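Local coordinates for RedY-like protein (Hahella chejuensis, PDB 2JDJ) that probably takes part in biosynthesis of the red pigment prodigiosin, with a fold of the dimeric alpha+beta-barrel type, at residues I5-F11 with M86-E92; M1-I5 with V58-R64. All coordinates share one frame; numbering follows the deposited sequence.

Interaction 1: I5-F11 with M86-E92; sequences IHKIRLF and MAEVVEE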
# COMPACT_ATOMS: atom_id res chain seq x y z
N ILE A 5 -1.93 -3.77 4.49
CA ILE A 5 -0.59 -3.24 4.43
C ILE A 5 0.06 -3.51 5.78
O ILE A 5 -0.56 -3.27 6.82
CB ILE A 5 -0.62 -1.71 4.16
CG1 ILE A 5 -1.13 -1.45 2.74
CG2 ILE A 5 0.78 -1.06 4.35
CD1 ILE A 5 -1.61 -0.00 2.49
N HIS A 6 1.28 -4.06 5.77
CA HIS A 6 2.05 -4.28 7.01
C HIS A 6 3.37 -3.51 7.02
O HIS A 6 4.06 -3.46 6.01
CB HIS A 6 2.41 -5.76 7.19
CG HIS A 6 1.24 -6.67 7.31
ND1 HIS A 6 1.04 -7.74 6.47
CD2 HIS A 6 0.19 -6.68 8.18
CE1 HIS A 6 -0.08 -8.37 6.81
NE2 HIS A 6 -0.60 -7.76 7.86
N LYS A 7 3.71 -2.93 8.17
CA LYS A 7 5.06 -2.46 8.40
C LYS A 7 5.76 -3.68 8.94
O LYS A 7 5.21 -4.39 9.80
CB LYS A 7 5.08 -1.35 9.46
CG LYS A 7 4.40 -0.06 9.01
CD LYS A 7 4.42 0.95 10.12
CE LYS A 7 4.04 2.35 9.62
NZ LYS A 7 3.87 3.23 10.84
N ILE A 8 6.96 -3.94 8.42
CA ILE A 8 7.73 -5.14 8.77
C ILE A 8 9.09 -4.74 9.33
O ILE A 8 9.83 -4.02 8.68
CB ILE A 8 7.94 -6.03 7.52
CG1 ILE A 8 6.58 -6.61 7.07
CG2 ILE A 8 8.99 -7.14 7.82
CD1 ILE A 8 6.59 -7.15 5.65
N ARG A 9 9.42 -5.22 10.53
CA ARG A 9 10.71 -4.93 11.11
C ARG A 9 11.57 -6.19 11.14
O ARG A 9 11.14 -7.21 11.67
CB ARG A 9 10.54 -4.39 12.54
CG ARG A 9 11.74 -3.65 13.10
CD ARG A 9 11.55 -3.31 14.58
NE ARG A 9 11.42 -4.51 15.39
CZ ARG A 9 12.43 -5.16 15.97
NH1 ARG A 9 13.69 -4.73 15.88
NH2 ARG A 9 12.19 -6.26 16.67
N LEU A 10 12.78 -6.12 10.59
CA LEU A 10 13.76 -7.20 10.70
C LEU A 10 14.30 -7.23 12.12
O LEU A 10 14.53 -6.18 12.71
CB LEU A 10 14.91 -6.99 9.73
CG LEU A 10 14.65 -6.91 8.22
CD1 LEU A 10 15.99 -6.93 7.43
CD2 LEU A 10 13.74 -8.03 7.75
N PHE A 11 14.47 -8.41 12.68
CA PHE A 11 15.15 -8.54 13.96
C PHE A 11 16.61 -8.11 13.82
O PHE A 11 17.22 -7.59 14.75
CB PHE A 11 15.07 -9.99 14.47
CG PHE A 11 13.66 -10.48 14.69
CD1 PHE A 11 12.78 -9.77 15.49
CD2 PHE A 11 13.23 -11.66 14.12
CE1 PHE A 11 11.50 -10.22 15.70
CE2 PHE A 11 11.94 -12.13 14.33
CZ PHE A 11 11.08 -11.41 15.11
N MSE A 86 12.94 -14.13 10.85
CA MSE A 86 13.69 -12.94 10.42
C MSE A 86 13.03 -11.61 10.78
O MSE A 86 13.72 -10.60 10.90
CB MSE A 86 13.87 -12.94 8.91
CG MSE A 86 14.77 -14.01 8.34
SE MSE A 86 14.65 -13.94 6.39
CE MSE A 86 12.79 -14.36 6.11
N ALA A 87 11.72 -11.61 10.97
CA ALA A 87 10.94 -10.36 10.92
C ALA A 87 9.65 -10.43 11.72
O ALA A 87 9.18 -11.51 12.05
CB ALA A 87 10.63 -10.02 9.47
N GLU A 88 9.06 -9.26 12.01
CA GLU A 88 7.78 -9.21 12.68
C GLU A 88 6.95 -8.09 12.06
O GLU A 88 7.51 -7.08 11.59
CB GLU A 88 7.96 -8.97 14.19
CG GLU A 88 8.73 -7.68 14.51
CD GLU A 88 8.86 -7.39 16.00
OE1 GLU A 88 8.37 -8.20 16.82
OE2 GLU A 88 9.47 -6.36 16.33
N VAL A 89 5.64 -8.27 12.04
CA VAL A 89 4.72 -7.22 11.62
C VAL A 89 4.60 -6.31 12.84
O VAL A 89 4.38 -6.79 13.97
CB VAL A 89 3.35 -7.81 11.22
CG1 VAL A 89 2.31 -6.70 11.03
CG2 VAL A 89 3.45 -8.67 9.95
N VAL A 90 4.76 -5.00 12.64
CA VAL A 90 4.68 -4.02 13.73
C VAL A 90 3.46 -3.08 13.60
O VAL A 90 3.16 -2.30 14.50
CB VAL A 90 6.03 -3.24 13.91
CG1 VAL A 90 7.18 -4.21 14.28
CG2 VAL A 90 6.43 -2.48 12.65
N GLU A 91 2.80 -3.11 12.45
CA GLU A 91 1.57 -2.39 12.26
C GLU A 91 0.83 -3.01 11.10
O GLU A 91 1.46 -3.49 10.15
CB GLU A 91 1.80 -0.89 12.03
CG GLU A 91 0.49 -0.09 12.03
CD GLU A 91 0.68 1.41 11.89
OE1 GLU A 91 1.83 1.88 11.84
OE2 GLU A 91 -0.33 2.13 11.83
N GLU A 92 -0.49 -3.05 11.20
CA GLU A 92 -1.33 -3.42 10.08
C GLU A 92 -2.28 -2.27 9.76
O GLU A 92 -2.89 -1.72 10.67
CB GLU A 92 -2.16 -4.66 10.39
CG GLU A 92 -3.10 -5.02 9.25
CD GLU A 92 -3.89 -6.28 9.51
OE1 GLU A 92 -3.29 -7.34 9.75
OE2 GLU A 92 -5.13 -6.19 9.45
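Arg9 and Glu88 form an antiparallel hydrogen-bonded pair amid strands 5-10 and 87-92, whose axes come within 4.6 Å and whose N-to-C directions lie 143° apart. Arg9 N to Glu88 O and Glu88 N to Arg9 O both measure 2.9 Å, and Phe11 N, bonded to Met86 O, carries the pairing just beyond the strands. Toward the other end a beta bulge interrupts the pattern: Val90 and Glu91 together face Lys7, whose O accepts from Val90 N and whose N donates to Glu91 O, while Glu91 N is buried without a partner. This is the join between central strand 2-10 and outermost strand 87-97 in the four-stranded antiparallel sheet of this protein, a member of the dimeric alpha+beta-barrel clan.

On the face bearing Lys7, Arg9, Glu88 and Glu91, charges meet side by side. Arg9 grips a single oxygen, Glu88 OE2, with NE at 2.8 Å and NH2 at 2.7 Å; the oxygen lies in the guanidinium plane, and NE uses its anti lone pair, whereas NH2 comes to it from above the carboxylate plane. Lys7, extended beyond CG, runs along Glu91 until NZ meets OE1 at 2.6 Å. Lys7 NZ also bridges to Glu91 of the second subunit, and the reciprocal bond forms too.

Just past the strand, the Phe11 ring lays one face over Ala87 CA. On the other face of the sheet, Val89 CG2 sits over the His6 ring, 4.2 Å from its centroid. Chi1 of -62° sets this ring beside the backbone N, and its turn about CB-CG (chi2 123°) brings the NE2 edge to a weak 3.3 Å bond with Glu92 OE1, while ND1 is held by Glu57. Ala87 CB touches Ile8 CG2 at 3.7 Å, and Leu10 packs on Phe19 of helix 16-30.

Interaction 2: M1-I5 with V58-R64; sequences METII and VIKITDR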
# COMPACT_ATOMS: atom_id res chain seq x y z
N MSE A 1 -13.08 -5.13 -3.26
CA MSE A 1 -11.60 -5.34 -3.16
C MSE A 1 -11.12 -4.75 -1.84
O MSE A 1 -11.62 -3.71 -1.39
CB MSE A 1 -10.91 -4.65 -4.33
CG MSE A 1 -9.45 -5.00 -4.50
SE MSE A 1 -9.20 -6.76 -5.30
CE MSE A 1 -9.47 -6.28 -7.11
N GLU A 2 -10.16 -5.41 -1.22
CA GLU A 2 -9.56 -4.89 -0.00
C GLU A 2 -8.04 -4.97 -0.07
O GLU A 2 -7.49 -5.72 -0.87
CB GLU A 2 -10.10 -5.63 1.22
CG GLU A 2 -11.62 -5.53 1.30
CD GLU A 2 -12.16 -5.86 2.66
OE1 GLU A 2 -11.62 -5.31 3.65
OE2 GLU A 2 -13.13 -6.66 2.72
N THR A 3 -7.40 -4.17 0.78
CA THR A 3 -5.96 -4.05 0.81
C THR A 3 -5.52 -4.14 2.24
O THR A 3 -6.14 -3.54 3.12
CB THR A 3 -5.49 -2.72 0.21
OG1 THR A 3 -5.75 -2.73 -1.20
CG2 THR A 3 -3.99 -2.50 0.43
N ILE A 4 -4.49 -4.95 2.47
CA ILE A 4 -3.86 -5.06 3.77
C ILE A 4 -2.41 -4.63 3.59
O ILE A 4 -1.75 -5.07 2.65
CB ILE A 4 -3.91 -6.51 4.30
CG1 ILE A 4 -5.36 -6.98 4.46
CG2 ILE A 4 -3.14 -6.62 5.62
CD1 ILE A 4 -5.51 -8.47 4.68
N ILE A 5 -1.93 -3.77 4.49
CA ILE A 5 -0.59 -3.24 4.43
C ILE A 5 0.06 -3.51 5.78
O ILE A 5 -0.56 -3.27 6.82
CB ILE A 5 -0.62 -1.71 4.16
CG1 ILE A 5 -1.13 -1.45 2.74
CG2 ILE A 5 0.78 -1.06 4.35
CD1 ILE A 5 -1.61 -0.00 2.49
N VAL A 58 2.26 -4.66 0.63
CA VAL A 58 0.94 -4.27 0.17
C VAL A 58 0.25 -5.52 -0.40
O VAL A 58 0.72 -6.11 -1.37
CB VAL A 58 1.01 -3.14 -0.89
CG1 VAL A 58 -0.40 -2.65 -1.27
CG2 VAL A 58 1.87 -1.96 -0.38
N ILE A 59 -0.85 -5.93 0.24
CA ILE A 59 -1.57 -7.11 -0.21
C ILE A 59 -2.95 -6.69 -0.67
O ILE A 59 -3.76 -6.20 0.13
CB ILE A 59 -1.77 -8.17 0.91
CG1 ILE A 59 -0.52 -8.32 1.78
CG2 ILE A 59 -2.23 -9.49 0.30
CD1 ILE A 59 -0.77 -9.03 3.09
N LYS A 60 -3.22 -6.86 -1.96
CA LYS A 60 -4.55 -6.60 -2.52
C LYS A 60 -5.29 -7.94 -2.59
O LYS A 60 -4.78 -8.91 -3.17
CB LYS A 60 -4.45 -5.93 -3.90
CG LYS A 60 -5.80 -5.56 -4.50
CD LYS A 60 -5.69 -4.78 -5.81
CE LYS A 60 -5.92 -3.28 -5.60
NZ LYS A 60 -6.05 -2.54 -6.88
N ILE A 61 -6.48 -7.99 -1.97
CA ILE A 61 -7.27 -9.23 -1.87
C ILE A 61 -8.70 -9.04 -2.35
O ILE A 61 -9.25 -7.93 -2.33
CB ILE A 61 -7.31 -9.79 -0.43
CG1 ILE A 61 -7.80 -8.72 0.56
CG2 ILE A 61 -5.95 -10.41 -0.01
CD1 ILE A 61 -7.93 -9.22 2.00
N THR A 62 -9.31 -10.15 -2.77
CA THR A 62 -10.68 -10.17 -3.27
C THR A 62 -11.62 -9.70 -2.17
O THR A 62 -12.39 -8.75 -2.35
CB THR A 62 -11.07 -11.58 -3.74
OG1 THR A 62 -10.73 -12.54 -2.72
CG2 THR A 62 -10.32 -11.93 -5.03
N ASP A 63 -11.53 -10.36 -1.03
CA ASP A 63 -12.17 -9.90 0.20
C ASP A 63 -11.49 -10.55 1.38
O ASP A 63 -10.82 -11.60 1.23
CB ASP A 63 -13.67 -10.24 0.21
CG ASP A 63 -13.92 -11.71 0.02
OD1 ASP A 63 -13.78 -12.45 1.00
OD2 ASP A 63 -14.25 -12.12 -1.12
N ARG A 64 -11.66 -9.93 2.54
CA ARG A 64 -11.02 -10.37 3.78
C ARG A 64 -11.40 -11.79 4.16
O ARG A 64 -10.59 -12.53 4.74
CB ARG A 64 -11.38 -9.42 4.94
CG ARG A 64 -10.53 -9.58 6.18
CD ARG A 64 -9.05 -9.45 5.86
NE ARG A 64 -8.32 -8.63 6.83
CZ ARG A 64 -7.54 -9.10 7.78
NH1 ARG A 64 -7.35 -10.41 7.93
NH2 ARG A 64 -6.92 -8.26 8.60
O HOH W 1 -13.97 -6.46 -1.07
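Glu2 and Ile61, like Ile4 and Ile59, are hydrogen-bonded pairs of an antiparallel strand contact that joins the two inner strands of the sheet, 2-10 and 55-61, near the amino terminus; the short strands run 159° apart. Within the first pair, Ile61 N reaches Glu2 O at 2.7 Å and Glu2 N reaches Ile61 O at 2.9 Å, both almost straight. Ile4 N to Ile59 O (2.8 Å) and Ile59 N to Ile4 O (2.7 Å) continue the pattern. Past the strand end a water accepts from Met1 N at 2.7 Å and donates to Thr62 O.

Side chains divide between two faces. On that of Thr3 and Lys60, the selenomethionine Met1 bends across the lysine chain at about a right angle, its SE 3.7 Å from Lys60 CG. Lys60 starts with CG anti to the backbone N (chi1 -177°), which lays its methylenes beside Met1, and NZ makes a long, weak ion pair with Asp41 of the second subunit. Putting an alanine here would probably leave the Met1 chain without its aliphatic backing and that aspartate without a distant counter-charge.

On the opposite face, Ile4 CD1 meets Ile61 CD1 at 3.7 Å and lies over one face of the Arg64 guanidinium, 3.5 Å from NE; Asp68 and Glu92 bind the NH groups of that arginine. Ile4 and Ile61 pack on Phe67 of helix 64-71, whose start Asp63 caps through Ala66 N, while strands 37-44 and 87-97 flank the pair through backbone bonds such as Lys60 with Val38 and Thr3 with Gly95.

How the interactions relate
Both interactions pair strand 2-10 antiparallel with a neighbour, one on either side of it: interaction 1 with 87-97, interaction 2 with 55-61. Their centres lie about 17 Å apart, and Ile5 belongs to both. Each is partly buried, but interaction 1 involves an outermost strand and relies on charged pairs, one of them continued into the second subunit, whereas interaction 2 joins inner strands and has backbone pairing unbroken by a bulge, with isoleucine packing, no salt bridge between its own segments and its exposed residues at the terminal end. A salt bridge between Glu92 OE2 and Arg64 NH2 (2.9 Å) ties them together, supported by packing of His6 CE1 against Ile59 CD1 at 3.8 Å.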